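Long-range contacts in mediator of RNA polymerase II transcription subunit 18 (Schizosaccharomyces pombe, PDB 3C0T), which serves in the Mediator coactivator complex, which conveys signals from gene-specific regulatory proteins to the basal RNA polymerase II transcription machinery: residues A[2-7]-A[171-176]; A[27-32]-A[127-132]; A[33-38]-A[60-65]; A[138-143]-A[165-170]. All blocks are in the same frame, centred on the assembly; numbering follows the deposited sequence.

From the N terminus, strand 2-10 waits for almost the whole chain before interaction 1 pairs it with strand 165-173, a loop that encloses the other three contacts. Strand 27-41 is used twice: interaction 2 joins its first part to strand 118-133, and interaction 3, nested inside that loop, joins its continuation to strand 56-61. Interaction 4 follows in series, pairing strand 136-146 with strand 165-173; no two loops cross. Together they hold consecutive antiparallel strands of one curled, barrel-like sheet. Interactions 2 and 4 meet along the hairpin of strands 118-133 and 136-146, while Arg139 of interaction 4 salt-bridges Glu130 of interaction 2 and Glu34 of interaction 3.

Interaction 1: A[2-7]-A[171-176]; sequences QELYLL and THVADA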
loop_
_atom_site.group_PDB
_atom_site.type_symbol
_atom_site.label_atom_id
_atom_site.label_comp_id
_atom_site.label_asym_id
_atom_site.label_seq_id
_atom_site.Cartn_x
_atom_site.Cartn_y
_atom_site.Cartn_z
ATOM N N GLN A 2 -9.123 -1.444 -12.077
ATOM C CA GLN A 2 -9.554 -2.409 -11.075
ATOM C C GLN A 2 -8.371 -3.145 -10.456
ATOM O O GLN A 2 -7.515 -3.672 -11.168
ATOM C CB GLN A 2 -10.499 -3.420 -11.732
ATOM C CG GLN A 2 -11.740 -3.776 -10.932
ATOM C CD GLN A 2 -12.683 -2.603 -10.757
ATOM O OE1 GLN A 2 -12.979 -1.892 -11.710
ATOM N NE2 GLN A 2 -13.164 -2.400 -9.535
ATOM N N GLU A 3 -8.318 -3.174 -9.127
ATOM C CA GLU A 3 -7.247 -3.882 -8.440
ATOM C C GLU A 3 -7.779 -5.161 -7.796
ATOM O O GLU A 3 -8.673 -5.109 -6.950
ATOM C CB GLU A 3 -6.605 -3.003 -7.353
ATOM C CG GLU A 3 -5.514 -3.738 -6.563
ATOM C CD GLU A 3 -4.809 -2.859 -5.534
ATOM O OE1 GLU A 3 -4.203 -1.843 -5.925
ATOM O OE2 GLU A 3 -4.859 -3.186 -4.329
ATOM N N LEU A 4 -7.244 -6.305 -8.212
ATOM C CA LEU A 4 -7.639 -7.585 -7.625
ATOM C C LEU A 4 -6.493 -7.899 -6.657
ATOM O O LEU A 4 -5.319 -7.747 -7.010
ATOM C CB LEU A 4 -7.779 -8.666 -8.705
ATOM C CG LEU A 4 -8.889 -8.403 -9.736
ATOM C CD1 LEU A 4 -8.396 -7.384 -10.771
ATOM C CD2 LEU A 4 -9.279 -9.711 -10.435
ATOM N N TYR A 5 -6.814 -8.336 -5.442
ATOM C CA TYR A 5 -5.752 -8.560 -4.475
ATOM C C TYR A 5 -6.033 -9.589 -3.395
ATOM O O TYR A 5 -7.146 -10.079 -3.249
ATOM C CB TYR A 5 -5.450 -7.231 -3.787
ATOM C CG TYR A 5 -6.619 -6.772 -2.942
ATOM C CD1 TYR A 5 -6.721 -7.148 -1.600
ATOM C CD2 TYR A 5 -7.664 -6.032 -3.503
ATOM C CE1 TYR A 5 -7.835 -6.806 -0.838
ATOM C CE2 TYR A 5 -8.790 -5.680 -2.749
ATOM C CZ TYR A 5 -8.869 -6.075 -1.419
ATOM O OH TYR A 5 -9.983 -5.768 -0.671
ATOM N N LEU A 6 -4.993 -9.874 -2.621
ATOM C CA LEU A 6 -5.054 -10.795 -1.493
ATOM C C LEU A 6 -4.153 -10.181 -0.442
ATOM O O LEU A 6 -3.135 -9.567 -0.774
ATOM C CB LEU A 6 -4.534 -12.181 -1.880
ATOM C CG LEU A 6 -5.444 -12.985 -2.810
ATOM C CD1 LEU A 6 -4.768 -14.298 -3.179
ATOM C CD2 LEU A 6 -6.781 -13.242 -2.114
ATOM N N LEU A 7 -4.531 -10.325 0.820
ATOM C CA LEU A 7 -3.745 -9.768 1.905
ATOM C C LEU A 7 -3.376 -10.824 2.940
ATOM O O LEU A 7 -4.112 -11.787 3.160
ATOM C CB LEU A 7 -4.513 -8.630 2.581
ATOM C CG LEU A 7 -4.485 -7.248 1.922
ATOM C CD1 LEU A 7 -5.442 -6.333 2.650
ATOM C CD2 LEU A 7 -3.082 -6.669 1.970
ATOM N N THR A 171 -2.862 -7.251 -8.680
ATOM C CA THR A 171 -2.673 -7.071 -10.099
ATOM C C THR A 171 -3.738 -6.074 -10.531
ATOM O O THR A 171 -4.786 -5.961 -9.890
ATOM C CB THR A 171 -2.816 -8.384 -10.878
ATOM O OG1 THR A 171 -2.444 -8.147 -12.241
ATOM C CG2 THR A 171 -4.243 -8.909 -10.819
ATOM N N HIS A 172 -3.460 -5.330 -11.594
ATOM C CA HIS A 172 -4.400 -4.331 -12.080
ATOM C C HIS A 172 -4.994 -4.683 -13.443
ATOM O O HIS A 172 -4.299 -5.190 -14.329
ATOM C CB HIS A 172 -3.715 -2.967 -12.186
ATOM C CG HIS A 172 -3.298 -2.390 -10.871
ATOM N ND1 HIS A 172 -4.198 -2.085 -9.871
ATOM C CD2 HIS A 172 -2.077 -2.041 -10.397
ATOM C CE1 HIS A 172 -3.549 -1.573 -8.840
ATOM N NE2 HIS A 172 -2.262 -1.537 -9.133
ATOM N N VAL A 173 -6.285 -4.405 -13.595
ATOM C CA VAL A 173 -6.996 -4.636 -14.846
ATOM C C VAL A 173 -7.573 -3.289 -15.277
ATOM O O VAL A 173 -8.436 -2.722 -14.603
ATOM C CB VAL A 173 -8.139 -5.655 -14.670
ATOM C CG1 VAL A 173 -8.894 -5.812 -15.986
ATOM C CG2 VAL A 173 -7.568 -7.004 -14.221
ATOM N N ALA A 174 -7.075 -2.773 -16.397
ATOM C CA ALA A 174 -7.503 -1.474 -16.925
ATOM C C ALA A 174 -9.010 -1.311 -17.115
ATOM O O ALA A 174 -9.600 -0.336 -16.649
ATOM C CB ALA A 174 -6.789 -1.197 -18.245
ATOM N N ASP A 175 -9.626 -2.267 -17.799
ATOM C CA ASP A 175 -11.056 -2.213 -18.078
ATOM C C ASP A 175 -11.836 -3.266 -17.302
ATOM O O ASP A 175 -11.674 -4.462 -17.535
ATOM C CB ASP A 175 -11.284 -2.404 -19.583
ATOM C CG ASP A 175 -12.752 -2.335 -19.972
ATOM O OD1 ASP A 175 -13.062 -2.630 -21.149
ATOM O OD2 ASP A 175 -13.592 -1.986 -19.114
ATOM N N ALA A 176 -12.691 -2.819 -16.389
ATOM C CA ALA A 176 -13.496 -3.736 -15.589
ATOM C C ALA A 176 -14.441 -4.555 -16.468
ATOM O O ALA A 176 -14.862 -5.651 -16.094
ATOM C CB ALA A 176 -14.297 -2.950 -14.549
#
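The carbonyl oxygen Gln2 O takes the N-H of Val173 at 2.8 Å, in the carbonyl plane, and also receives a C-H...O contact from His172 CA at 3.3 Å. It belongs to an antiparallel ladder joining the first strand of the Med18 barrel to strand 165-173, with Gln2-Val173 and Leu4-Thr171 as hydrogen-bonded pairs and Glu3-His172 as the non-hydrogen-bonded pair between them. Glu3 and His172 run side by side on one face, carboxylate and ring planes 57° apart. Because chi1 of Glu3 is trans (177°) and its chain is extended, the carboxylate runs alongside the ring and sets OE1 3.0 Å from His172 CE1, while OE2 makes a salt bridge to Arg97. His172 ND1, 3.6 Å from Glu3 CB, is buried here without a polar partner in the model. On the face of Gln2, Leu4, Thr171 and Val173, helix 179-196 covers the apolar pair: Leu189 touches Leu4 and Met182 touches Val173. Methyls meet across the ladder, Leu4 CD1 lying 3.6 Å from Val173 CG2.

Interaction 2: A[27-32]-A[127-132]; sequences DGPKTI and QGLEYF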
loop_
_atom_site.group_PDB
_atom_site.type_symbol
_atom_site.label_atom_id
_atom_site.label_comp_id
_atom_site.label_asym_id
_atom_site.label_seq_id
_atom_site.Cartn_x
_atom_site.Cartn_y
_atom_site.Cartn_z
ATOM N N ASP A 27 10.165 -13.906 -8.525
ATOM C CA ASP A 27 11.159 -13.060 -9.160
ATOM C C ASP A 27 11.259 -11.774 -8.331
ATOM O O ASP A 27 10.287 -11.351 -7.692
ATOM C CB ASP A 27 10.763 -12.723 -10.602
ATOM C CG ASP A 27 10.808 -13.942 -11.526
ATOM O OD1 ASP A 27 11.645 -14.849 -11.298
ATOM O OD2 ASP A 27 10.014 -13.987 -12.491
ATOM N N GLY A 28 12.434 -11.157 -8.346
ATOM C CA GLY A 28 12.642 -9.947 -7.579
ATOM C C GLY A 28 13.689 -10.237 -6.522
ATOM O O GLY A 28 14.446 -11.193 -6.668
ATOM N N PRO A 29 13.737 -9.466 -5.428
ATOM C CA PRO A 29 12.851 -8.336 -5.139
ATOM C C PRO A 29 13.471 -6.993 -5.474
ATOM O O PRO A 29 14.633 -6.909 -5.867
ATOM C CB PRO A 29 12.634 -8.473 -3.643
ATOM C CG PRO A 29 14.028 -8.827 -3.177
ATOM C CD PRO A 29 14.546 -9.807 -4.241
ATOM N N LYS A 30 12.678 -5.941 -5.328
ATOM C CA LYS A 30 13.167 -4.587 -5.541
ATOM C C LYS A 30 12.732 -3.870 -4.269
ATOM O O LYS A 30 11.649 -4.138 -3.748
ATOM C CB LYS A 30 12.543 -3.947 -6.789
ATOM C CG LYS A 30 11.200 -3.274 -6.586
ATOM C CD LYS A 30 10.719 -2.635 -7.891
ATOM C CE LYS A 30 9.362 -1.952 -7.718
ATOM N NZ LYS A 30 8.782 -1.497 -9.017
ATOM N N THR A 31 13.577 -2.992 -3.743
ATOM C CA THR A 31 13.220 -2.299 -2.520
ATOM C C THR A 31 12.108 -1.310 -2.778
ATOM O O THR A 31 11.956 -0.789 -3.879
ATOM C CB THR A 31 14.405 -1.528 -1.907
ATOM O OG1 THR A 31 14.786 -0.468 -2.783
ATOM C CG2 THR A 31 15.590 -2.441 -1.704
ATOM N N ILE A 32 11.332 -1.067 -1.735
ATOM C CA ILE A 32 10.225 -0.135 -1.769
ATOM C C ILE A 32 10.395 0.841 -0.602
ATOM O O ILE A 32 10.545 0.422 0.550
ATOM C CB ILE A 32 8.868 -0.857 -1.559
ATOM C CG1 ILE A 32 8.535 -1.761 -2.754
ATOM C CG2 ILE A 32 7.779 0.170 -1.276
ATOM C CD1 ILE A 32 8.320 -1.027 -4.074
ATOM N N GLN A 127 7.829 0.923 3.838
ATOM C CA GLN A 127 9.124 0.281 3.740
ATOM C C GLN A 127 8.878 -1.189 3.407
ATOM O O GLN A 127 8.109 -1.857 4.106
ATOM C CB GLN A 127 9.834 0.367 5.094
ATOM C CG GLN A 127 11.086 -0.497 5.216
ATOM C CD GLN A 127 11.459 -0.781 6.671
ATOM O OE1 GLN A 127 12.619 -0.680 7.050
ATOM N NE2 GLN A 127 10.474 -1.144 7.485
ATOM N N GLY A 128 9.525 -1.703 2.366
ATOM C CA GLY A 128 9.318 -3.099 2.039
ATOM C C GLY A 128 10.025 -3.594 0.798
ATOM O O GLY A 128 10.878 -2.904 0.223
ATOM N N LEU A 129 9.652 -4.806 0.390
ATOM C CA LEU A 129 10.214 -5.457 -0.781
ATOM C C LEU A 129 9.096 -5.813 -1.746
ATOM O O LEU A 129 7.961 -6.072 -1.340
ATOM C CB LEU A 129 10.958 -6.737 -0.373
ATOM C CG LEU A 129 12.278 -6.543 0.376
ATOM C CD1 LEU A 129 12.779 -7.878 0.940
ATOM C CD2 LEU A 129 13.297 -5.936 -0.576
ATOM N N GLU A 130 9.420 -5.829 -3.028
ATOM C CA GLU A 130 8.423 -6.157 -4.024
ATOM C C GLU A 130 8.937 -7.257 -4.941
ATOM O O GLU A 130 10.067 -7.199 -5.430
ATOM C CB GLU A 130 8.066 -4.917 -4.835
ATOM C CG GLU A 130 6.640 -4.917 -5.315
ATOM C CD GLU A 130 6.210 -3.580 -5.895
ATOM O OE1 GLU A 130 6.778 -3.182 -6.937
ATOM O OE2 GLU A 130 5.304 -2.934 -5.309
ATOM N N TYR A 131 8.102 -8.272 -5.137
ATOM C CA TYR A 131 8.425 -9.394 -6.000
ATOM C C TYR A 131 7.396 -9.451 -7.129
ATOM O O TYR A 131 6.423 -8.698 -7.117
ATOM C CB TYR A 131 8.384 -10.704 -5.218
ATOM C CG TYR A 131 9.470 -10.866 -4.182
ATOM C CD1 TYR A 131 9.343 -10.304 -2.908
ATOM C CD2 TYR A 131 10.611 -11.620 -4.460
ATOM C CE1 TYR A 131 10.328 -10.499 -1.934
ATOM C CE2 TYR A 131 11.599 -11.818 -3.497
ATOM C CZ TYR A 131 11.448 -11.260 -2.239
ATOM O OH TYR A 131 12.405 -11.499 -1.283
ATOM N N PHE A 132 7.616 -10.336 -8.102
ATOM C CA PHE A 132 6.704 -10.480 -9.239
ATOM C C PHE A 132 6.647 -11.937 -9.681
ATOM O O PHE A 132 7.641 -12.659 -9.594
ATOM C CB PHE A 132 7.168 -9.634 -10.437
ATOM C CG PHE A 132 7.794 -8.322 -10.054
ATOM C CD1 PHE A 132 9.120 -8.269 -9.612
ATOM C CD2 PHE A 132 7.044 -7.140 -10.072
ATOM C CE1 PHE A 132 9.694 -7.048 -9.180
ATOM C CE2 PHE A 132 7.605 -5.914 -9.644
ATOM C CZ PHE A 132 8.929 -5.871 -9.197
#
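This is an antiparallel strand pairing with a beta bulge, joining strand 27-41 to strand 118-133 in the barrel wall. The register slips by one residue between the pairs Asp27-Phe132 and Lys30-Glu130, at Gly28 and the cis-proline Pro29. A side chain on Gly28 would run into Glu130 O. The bulge lays Pro29 CB above the middle of the Tyr131 ring, 3.4 Å from its centroid and 15° off the normal, a CH-pi contact. The Tyr131 hydroxyl is hydrogen-bonded to Ser23 of helix 15-25, which covers this face. On the opposite face, Lys30 and Glu130 lie side by side. Lys30 CG stands between its backbone N and carbonyl carbon (chi1 85°), the chain extended beyond it; CD meets the edge of the Phe132 ring in plane 3.9 Å from CZ, and NZ makes a salt bridge to Glu130 OE1 at 3.3 Å. Ile32 CD1 packs 3.8 Å from Glu130 CD. Since Glu130 OE2 salt-bridges Arg139, the carboxylate lies between two cations, which would probably keep it ionised.

Interaction 3: A[33-38]-A[60-65]; sequences LEFWVV and SNIESH
Phe35 and Ser60 exchange both of their backbone hydrogen bonds: Phe35 N reaches Ser60 O at 2.8 Å, nearly straight at 170°, and Ser60 N returns the bond to Phe35 O at 2.9 Å. This hydrogen-bonded pair, with the non-hydrogen-bonded pair Glu34-Asn61 next to it, joins strand 27-41 to strand 56-61 in the antiparallel wall of the barrel. At Leu33 the bonding is weaker. Ile62 N, at 3.1 Å, and Glu63 N, at 3.4 Å, both make weak, bent bonds to Leu33 O; a third approach, from the amide of Asn61, is doubtful. Apolar packing accompanies these bonds. Ile62 CG1 stands between the backbone N and the carbonyl carbon (chi1 49°), which turns it toward Leu33 CG, 3.6 Å away, and leaves the other branch, CG2, to rest 3.8 Å from Phe35 CB. Trimming Ile62 to an alanine would probably open a gap between Leu33 and Phe35 and let the segment carrying the weak bonds shift. On the face opposite Phe35, Trp36 NE1 donates to Glu34 OE1 at 3.0 Å, in the indole plane but from above the carboxylate plane. Trp36 NE1 and Arg139 NH1, the latter in a salt bridge, thus share Glu34 OE1, and OE2 is satisfied as well; the carboxylate would probably stay charged and link this strand electrostatically to strand 136-146.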
loop_
_atom_site.group_PDB
_atom_site.type_symbol
_atom_site.label_atom_id
_atom_site.label_comp_id
_atom_site.label_asym_id
_atom_site.label_seq_id
_atom_site.Cartn_x
_atom_site.Cartn_y
_atom_site.Cartn_z
ATOM N N LEU A 33 10.404 2.134 -0.904
ATOM C CA LEU A 33 10.466 3.159 0.136
ATOM C C LEU A 33 9.665 4.333 -0.420
ATOM O O LEU A 33 10.157 5.085 -1.261
ATOM C CB LEU A 33 11.901 3.587 0.444
ATOM C CG LEU A 33 11.956 4.419 1.736
ATOM C CD1 LEU A 33 11.614 3.524 2.926
ATOM C CD2 LEU A 33 13.338 5.030 1.923
ATOM N N GLU A 34 8.425 4.470 0.047
ATOM C CA GLU A 34 7.529 5.524 -0.432
ATOM C C GLU A 34 7.016 6.448 0.666
ATOM O O GLU A 34 6.818 6.027 1.810
ATOM C CB GLU A 34 6.313 4.894 -1.132
ATOM C CG GLU A 34 6.655 3.808 -2.142
ATOM C CD GLU A 34 5.445 2.986 -2.578
ATOM O OE1 GLU A 34 4.523 2.764 -1.755
ATOM O OE2 GLU A 34 5.429 2.535 -3.742
ATOM N N PHE A 35 6.797 7.709 0.311
ATOM C CA PHE A 35 6.252 8.675 1.252
ATOM C C PHE A 35 4.831 8.952 0.758
ATOM O O PHE A 35 4.632 9.353 -0.394
ATOM C CB PHE A 35 7.064 9.972 1.247
ATOM C CG PHE A 35 6.877 10.803 2.484
ATOM C CD1 PHE A 35 7.854 10.832 3.478
ATOM C CD2 PHE A 35 5.707 11.525 2.678
ATOM C CE1 PHE A 35 7.664 11.570 4.655
ATOM C CE2 PHE A 35 5.504 12.267 3.853
ATOM C CZ PHE A 35 6.487 12.287 4.841
ATOM N N TRP A 36 3.848 8.714 1.622
ATOM C CA TRP A 36 2.450 8.932 1.275
ATOM C C TRP A 36 1.847 10.050 2.099
ATOM O O TRP A 36 2.020 10.086 3.318
ATOM C CB TRP A 36 1.612 7.674 1.539
ATOM C CG TRP A 36 1.849 6.538 0.606
ATOM C CD1 TRP A 36 2.864 5.627 0.666
ATOM C CD2 TRP A 36 1.053 6.181 -0.534
ATOM N NE1 TRP A 36 2.748 4.729 -0.359
ATOM C CE2 TRP A 36 1.645 5.039 -1.111
ATOM C CE3 TRP A 36 -0.104 6.713 -1.121
ATOM C CZ2 TRP A 36 1.122 4.409 -2.251
ATOM C CZ3 TRP A 36 -0.628 6.090 -2.260
ATOM C CH2 TRP A 36 -0.013 4.945 -2.809
ATOM N N VAL A 37 1.138 10.956 1.433
ATOM C CA VAL A 37 0.446 12.039 2.127
ATOM C C VAL A 37 -0.988 11.968 1.597
ATOM O O VAL A 37 -1.218 11.904 0.385
ATOM C CB VAL A 37 1.074 13.442 1.839
ATOM C CG1 VAL A 37 2.584 13.338 1.836
ATOM C CG2 VAL A 37 0.578 13.991 0.521
ATOM N N VAL A 38 -1.949 11.943 2.510
ATOM C CA VAL A 38 -3.345 11.843 2.123
ATOM C C VAL A 38 -4.105 13.140 2.377
ATOM O O VAL A 38 -3.928 13.773 3.414
ATOM C CB VAL A 38 -4.015 10.680 2.889
ATOM C CG1 VAL A 38 -5.460 10.518 2.451
ATOM C CG2 VAL A 38 -3.232 9.393 2.656
ATOM N N SER A 60 5.171 9.432 -3.266
ATOM C CA SER A 60 6.451 9.842 -3.801
ATOM C C SER A 60 7.461 8.749 -3.496
ATOM O O SER A 60 7.535 8.253 -2.368
ATOM C CB SER A 60 6.907 11.146 -3.155
ATOM O OG SER A 60 8.268 11.386 -3.456
ATOM N N ASN A 61 8.227 8.357 -4.504
ATOM C CA ASN A 61 9.251 7.343 -4.308
ATOM C C ASN A 61 10.465 8.047 -3.701
ATOM O O ASN A 61 11.205 8.737 -4.399
ATOM C CB ASN A 61 9.611 6.697 -5.649
ATOM C CG ASN A 61 10.684 5.633 -5.516
ATOM O OD1 ASN A 61 11.026 4.955 -6.487
ATOM N ND2 ASN A 61 11.223 5.481 -4.312
ATOM N N ILE A 62 10.666 7.893 -2.398
ATOM C CA ILE A 62 11.795 8.550 -1.754
ATOM C C ILE A 62 13.071 7.742 -1.855
ATOM O O ILE A 62 14.129 8.174 -1.407
ATOM C CB ILE A 62 11.496 8.888 -0.276
ATOM C CG1 ILE A 62 10.929 7.674 0.452
ATOM C CG2 ILE A 62 10.521 10.053 -0.216
ATOM C CD1 ILE A 62 10.583 7.949 1.903
ATOM N N GLU A 63 12.966 6.567 -2.462
ATOM C CA GLU A 63 14.120 5.700 -2.659
ATOM C C GLU A 63 15.101 6.430 -3.576
ATOM O O GLU A 63 16.295 6.130 -3.594
ATOM C CB GLU A 63 13.663 4.379 -3.291
ATOM C CG GLU A 63 14.760 3.501 -3.866
ATOM C CD GLU A 63 15.789 3.079 -2.838
ATOM O OE1 GLU A 63 16.610 2.196 -3.162
ATOM O OE2 GLU A 63 15.789 3.631 -1.717
ATOM N N SER A 64 14.577 7.405 -4.321
ATOM C CA SER A 64 15.370 8.208 -5.250
ATOM C C SER A 64 15.471 9.663 -4.782
ATOM O O SER A 64 15.105 10.590 -5.514
ATOM C CB SER A 64 14.738 8.174 -6.649
ATOM O OG SER A 64 13.476 8.820 -6.658
ATOM N N HIS A 65 15.971 9.855 -3.562
ATOM C CA HIS A 65 16.127 11.190 -2.984
ATOM C C HIS A 65 17.292 11.277 -2.010
ATOM O O HIS A 65 17.729 10.267 -1.449
ATOM C CB HIS A 65 14.860 11.607 -2.231
ATOM C CG HIS A 65 13.813 12.226 -3.095
ATOM N ND1 HIS A 65 14.029 13.387 -3.805
ATOM C CD2 HIS A 65 12.538 11.852 -3.360
ATOM C CE1 HIS A 65 12.932 13.700 -4.472
ATOM N NE2 HIS A 65 12.013 12.785 -4.220
#

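Interaction 4: A[138-143]-A[165-170]; sequences VRIYQT and WILHVY
Arg139 pairs with His168 and Tyr141 with Ile166 through two pairs of backbone hydrogen bonds, among them the almost linear Arg139 N to His168 O at 2.8 Å (177°). Aromatic contacts gather at one end. Tyr141 CG, between its backbone N and carbonyl carbon (chi1 69°), lays the ring against Ile166, whose CB stands over one face, offset toward the rim, 3.9 Å from the centroid. Gln142 crosses the Trp165 indole obliquely, with CB 4.1 Å from the six-membered-ring centroid and NE2 3.4 Å above the ring plane near NE1; amide and indole planes are 30° apart. Phe15 also stacks on Trp165, and putting an alanine at Trp165 would probably leave both Phe15 and the Gln142 side chain without the surface they lie against. Aliphatic packing occupies the face of Val138 and Ile140: Leu167 CD2 lies 3.7 Å from Val138 CG2 and 4.0 Å from Ile140 CB. The pairing forms part of the antiparallel barrel wall of Med18, consistent with its place in the CYTH clan.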
loop_
_atom_site.group_PDB
_atom_site.type_symbol
_atom_site.label_atom_id
_atom_site.label_comp_id
_atom_site.label_asym_id
_atom_site.label_seq_id
_atom_site.Cartn_x
_atom_site.Cartn_y
_atom_site.Cartn_z
ATOM N N VAL A 138 3.766 -8.972 -5.600
ATOM C CA VAL A 138 3.616 -9.334 -4.207
ATOM C C VAL A 138 4.566 -8.454 -3.420
ATOM O O VAL A 138 5.789 -8.503 -3.586
ATOM C CB VAL A 138 3.880 -10.833 -3.975
ATOM C CG1 VAL A 138 4.764 -11.362 -5.059
ATOM C CG2 VAL A 138 4.479 -11.061 -2.607
ATOM N N ARG A 139 3.973 -7.619 -2.579
ATOM C CA ARG A 139 4.711 -6.674 -1.766
ATOM C C ARG A 139 4.624 -7.050 -0.285
ATOM O O ARG A 139 3.548 -7.384 0.218
ATOM C CB ARG A 139 4.128 -5.271 -2.011
ATOM C CG ARG A 139 4.628 -4.192 -1.081
ATOM C CD ARG A 139 3.897 -2.864 -1.299
ATOM N NE ARG A 139 4.236 -2.231 -2.571
ATOM C CZ ARG A 139 4.207 -0.915 -2.770
ATOM N NH1 ARG A 139 3.849 -0.102 -1.784
ATOM N NH2 ARG A 139 4.566 -0.407 -3.945
ATOM N N ILE A 140 5.765 -7.042 0.400
ATOM C CA ILE A 140 5.797 -7.327 1.830
ATOM C C ILE A 140 6.340 -6.028 2.418
ATOM O O ILE A 140 7.450 -5.601 2.095
ATOM C CB ILE A 140 6.694 -8.555 2.163
ATOM C CG1 ILE A 140 6.633 -8.849 3.664
ATOM C CG2 ILE A 140 8.115 -8.334 1.689
ATOM C CD1 ILE A 140 7.212 -10.208 4.039
ATOM N N TYR A 141 5.548 -5.383 3.265
ATOM C CA TYR A 141 5.956 -4.089 3.795
ATOM C C TYR A 141 5.538 -3.775 5.214
ATOM O O TYR A 141 4.756 -4.489 5.837
ATOM C CB TYR A 141 5.401 -2.974 2.904
ATOM C CG TYR A 141 3.892 -2.832 2.986
ATOM C CD1 TYR A 141 3.045 -3.657 2.240
ATOM C CD2 TYR A 141 3.305 -1.873 3.815
ATOM C CE1 TYR A 141 1.657 -3.530 2.314
ATOM C CE2 TYR A 141 1.914 -1.739 3.899
ATOM C CZ TYR A 141 1.096 -2.570 3.146
ATOM O OH TYR A 141 -0.283 -2.435 3.218
ATOM N N GLN A 142 6.052 -2.652 5.695
ATOM C CA GLN A 142 5.762 -2.167 7.027
ATOM C C GLN A 142 5.397 -0.700 6.861
ATOM O O GLN A 142 5.991 -0.006 6.032
ATOM C CB GLN A 142 7.007 -2.311 7.896
ATOM C CG GLN A 142 6.704 -2.498 9.364
ATOM C CD GLN A 142 7.857 -3.130 10.094
ATOM O OE1 GLN A 142 8.945 -2.543 10.199
ATOM N NE2 GLN A 142 7.641 -4.348 10.591
ATOM N N THR A 143 4.406 -0.216 7.602
ATOM C CA THR A 143 4.072 1.189 7.462
ATOM C C THR A 143 4.680 1.948 8.639
ATOM O O THR A 143 4.467 1.614 9.810
ATOM C CB THR A 143 2.533 1.419 7.302
ATOM O OG1 THR A 143 1.982 1.960 8.497
ATOM C CG2 THR A 143 1.841 0.136 6.946
ATOM N N TRP A 165 4.659 -7.546 9.393
ATOM C CA TRP A 165 4.855 -7.056 8.037
ATOM C C TRP A 165 3.575 -7.420 7.309
ATOM O O TRP A 165 2.952 -8.443 7.614
ATOM C CB TRP A 165 6.029 -7.748 7.360
ATOM C CG TRP A 165 7.360 -7.305 7.867
ATOM C CD1 TRP A 165 7.968 -7.698 9.021
ATOM C CD2 TRP A 165 8.251 -6.375 7.237
ATOM N NE1 TRP A 165 9.187 -7.071 9.153
ATOM C CE2 TRP A 165 9.386 -6.254 8.073
ATOM C CE3 TRP A 165 8.203 -5.634 6.050
ATOM C CZ2 TRP A 165 10.470 -5.420 7.759
ATOM C CZ3 TRP A 165 9.285 -4.801 5.734
ATOM C CH2 TRP A 165 10.402 -4.703 6.590
ATOM N N ILE A 166 3.168 -6.583 6.366
ATOM C CA ILE A 166 1.956 -6.850 5.609
ATOM C C ILE A 166 2.336 -7.430 4.258
ATOM O O ILE A 166 3.257 -6.936 3.599
ATOM C CB ILE A 166 1.128 -5.558 5.407
ATOM C CG1 ILE A 166 0.606 -5.068 6.758
ATOM C CG2 ILE A 166 -0.040 -5.811 4.442
ATOM C CD1 ILE A 166 -0.174 -3.777 6.680
ATOM N N LEU A 167 1.641 -8.495 3.864
ATOM C CA LEU A 167 1.875 -9.146 2.580
ATOM C C LEU A 167 0.691 -8.797 1.695
ATOM O O LEU A 167 -0.426 -9.245 1.952
ATOM C CB LEU A 167 1.948 -10.668 2.737
ATOM C CG LEU A 167 3.242 -11.376 2.311
ATOM C CD1 LEU A 167 2.971 -12.862 2.219
ATOM C CD2 LEU A 167 3.731 -10.880 0.964
ATOM N N HIS A 168 0.933 -8.003 0.655
ATOM C CA HIS A 168 -0.124 -7.580 -0.259
ATOM C C HIS A 168 0.148 -8.090 -1.674
ATOM O O HIS A 168 1.155 -7.730 -2.290
ATOM C CB HIS A 168 -0.211 -6.048 -0.261
ATOM C CG HIS A 168 -1.321 -5.494 -1.103
ATOM N ND1 HIS A 168 -1.515 -4.140 -1.275
ATOM C CD2 HIS A 168 -2.294 -6.104 -1.819
ATOM C CE1 HIS A 168 -2.558 -3.941 -2.060
ATOM N NE2 HIS A 168 -3.049 -5.116 -2.406
ATOM N N VAL A 169 -0.745 -8.936 -2.180
ATOM C CA VAL A 169 -0.598 -9.483 -3.525
ATOM C C VAL A 169 -1.680 -8.858 -4.398
ATOM O O VAL A 169 -2.860 -8.870 -4.039
ATOM C CB VAL A 169 -0.760 -11.019 -3.534
ATOM C CG1 VAL A 169 -0.468 -11.563 -4.932
ATOM C CG2 VAL A 169 0.190 -11.644 -2.511
ATOM N N TYR A 170 -1.287 -8.318 -5.546
ATOM C CA TYR A 170 -2.260 -7.668 -6.403
ATOM C C TYR A 170 -1.874 -7.606 -7.868
ATOM O O TYR A 170 -0.735 -7.872 -8.249
ATOM C CB TYR A 170 -2.503 -6.229 -5.923
ATOM C CG TYR A 170 -1.264 -5.350 -5.989
ATOM C CD1 TYR A 170 -0.309 -5.372 -4.972
ATOM C CD2 TYR A 170 -1.022 -4.533 -7.096
ATOM C CE1 TYR A 170 0.862 -4.605 -5.057
ATOM C CE2 TYR A 170 0.143 -3.770 -7.194
ATOM C CZ TYR A 170 1.083 -3.813 -6.171
ATOM O OH TYR A 170 2.260 -3.089 -6.281
#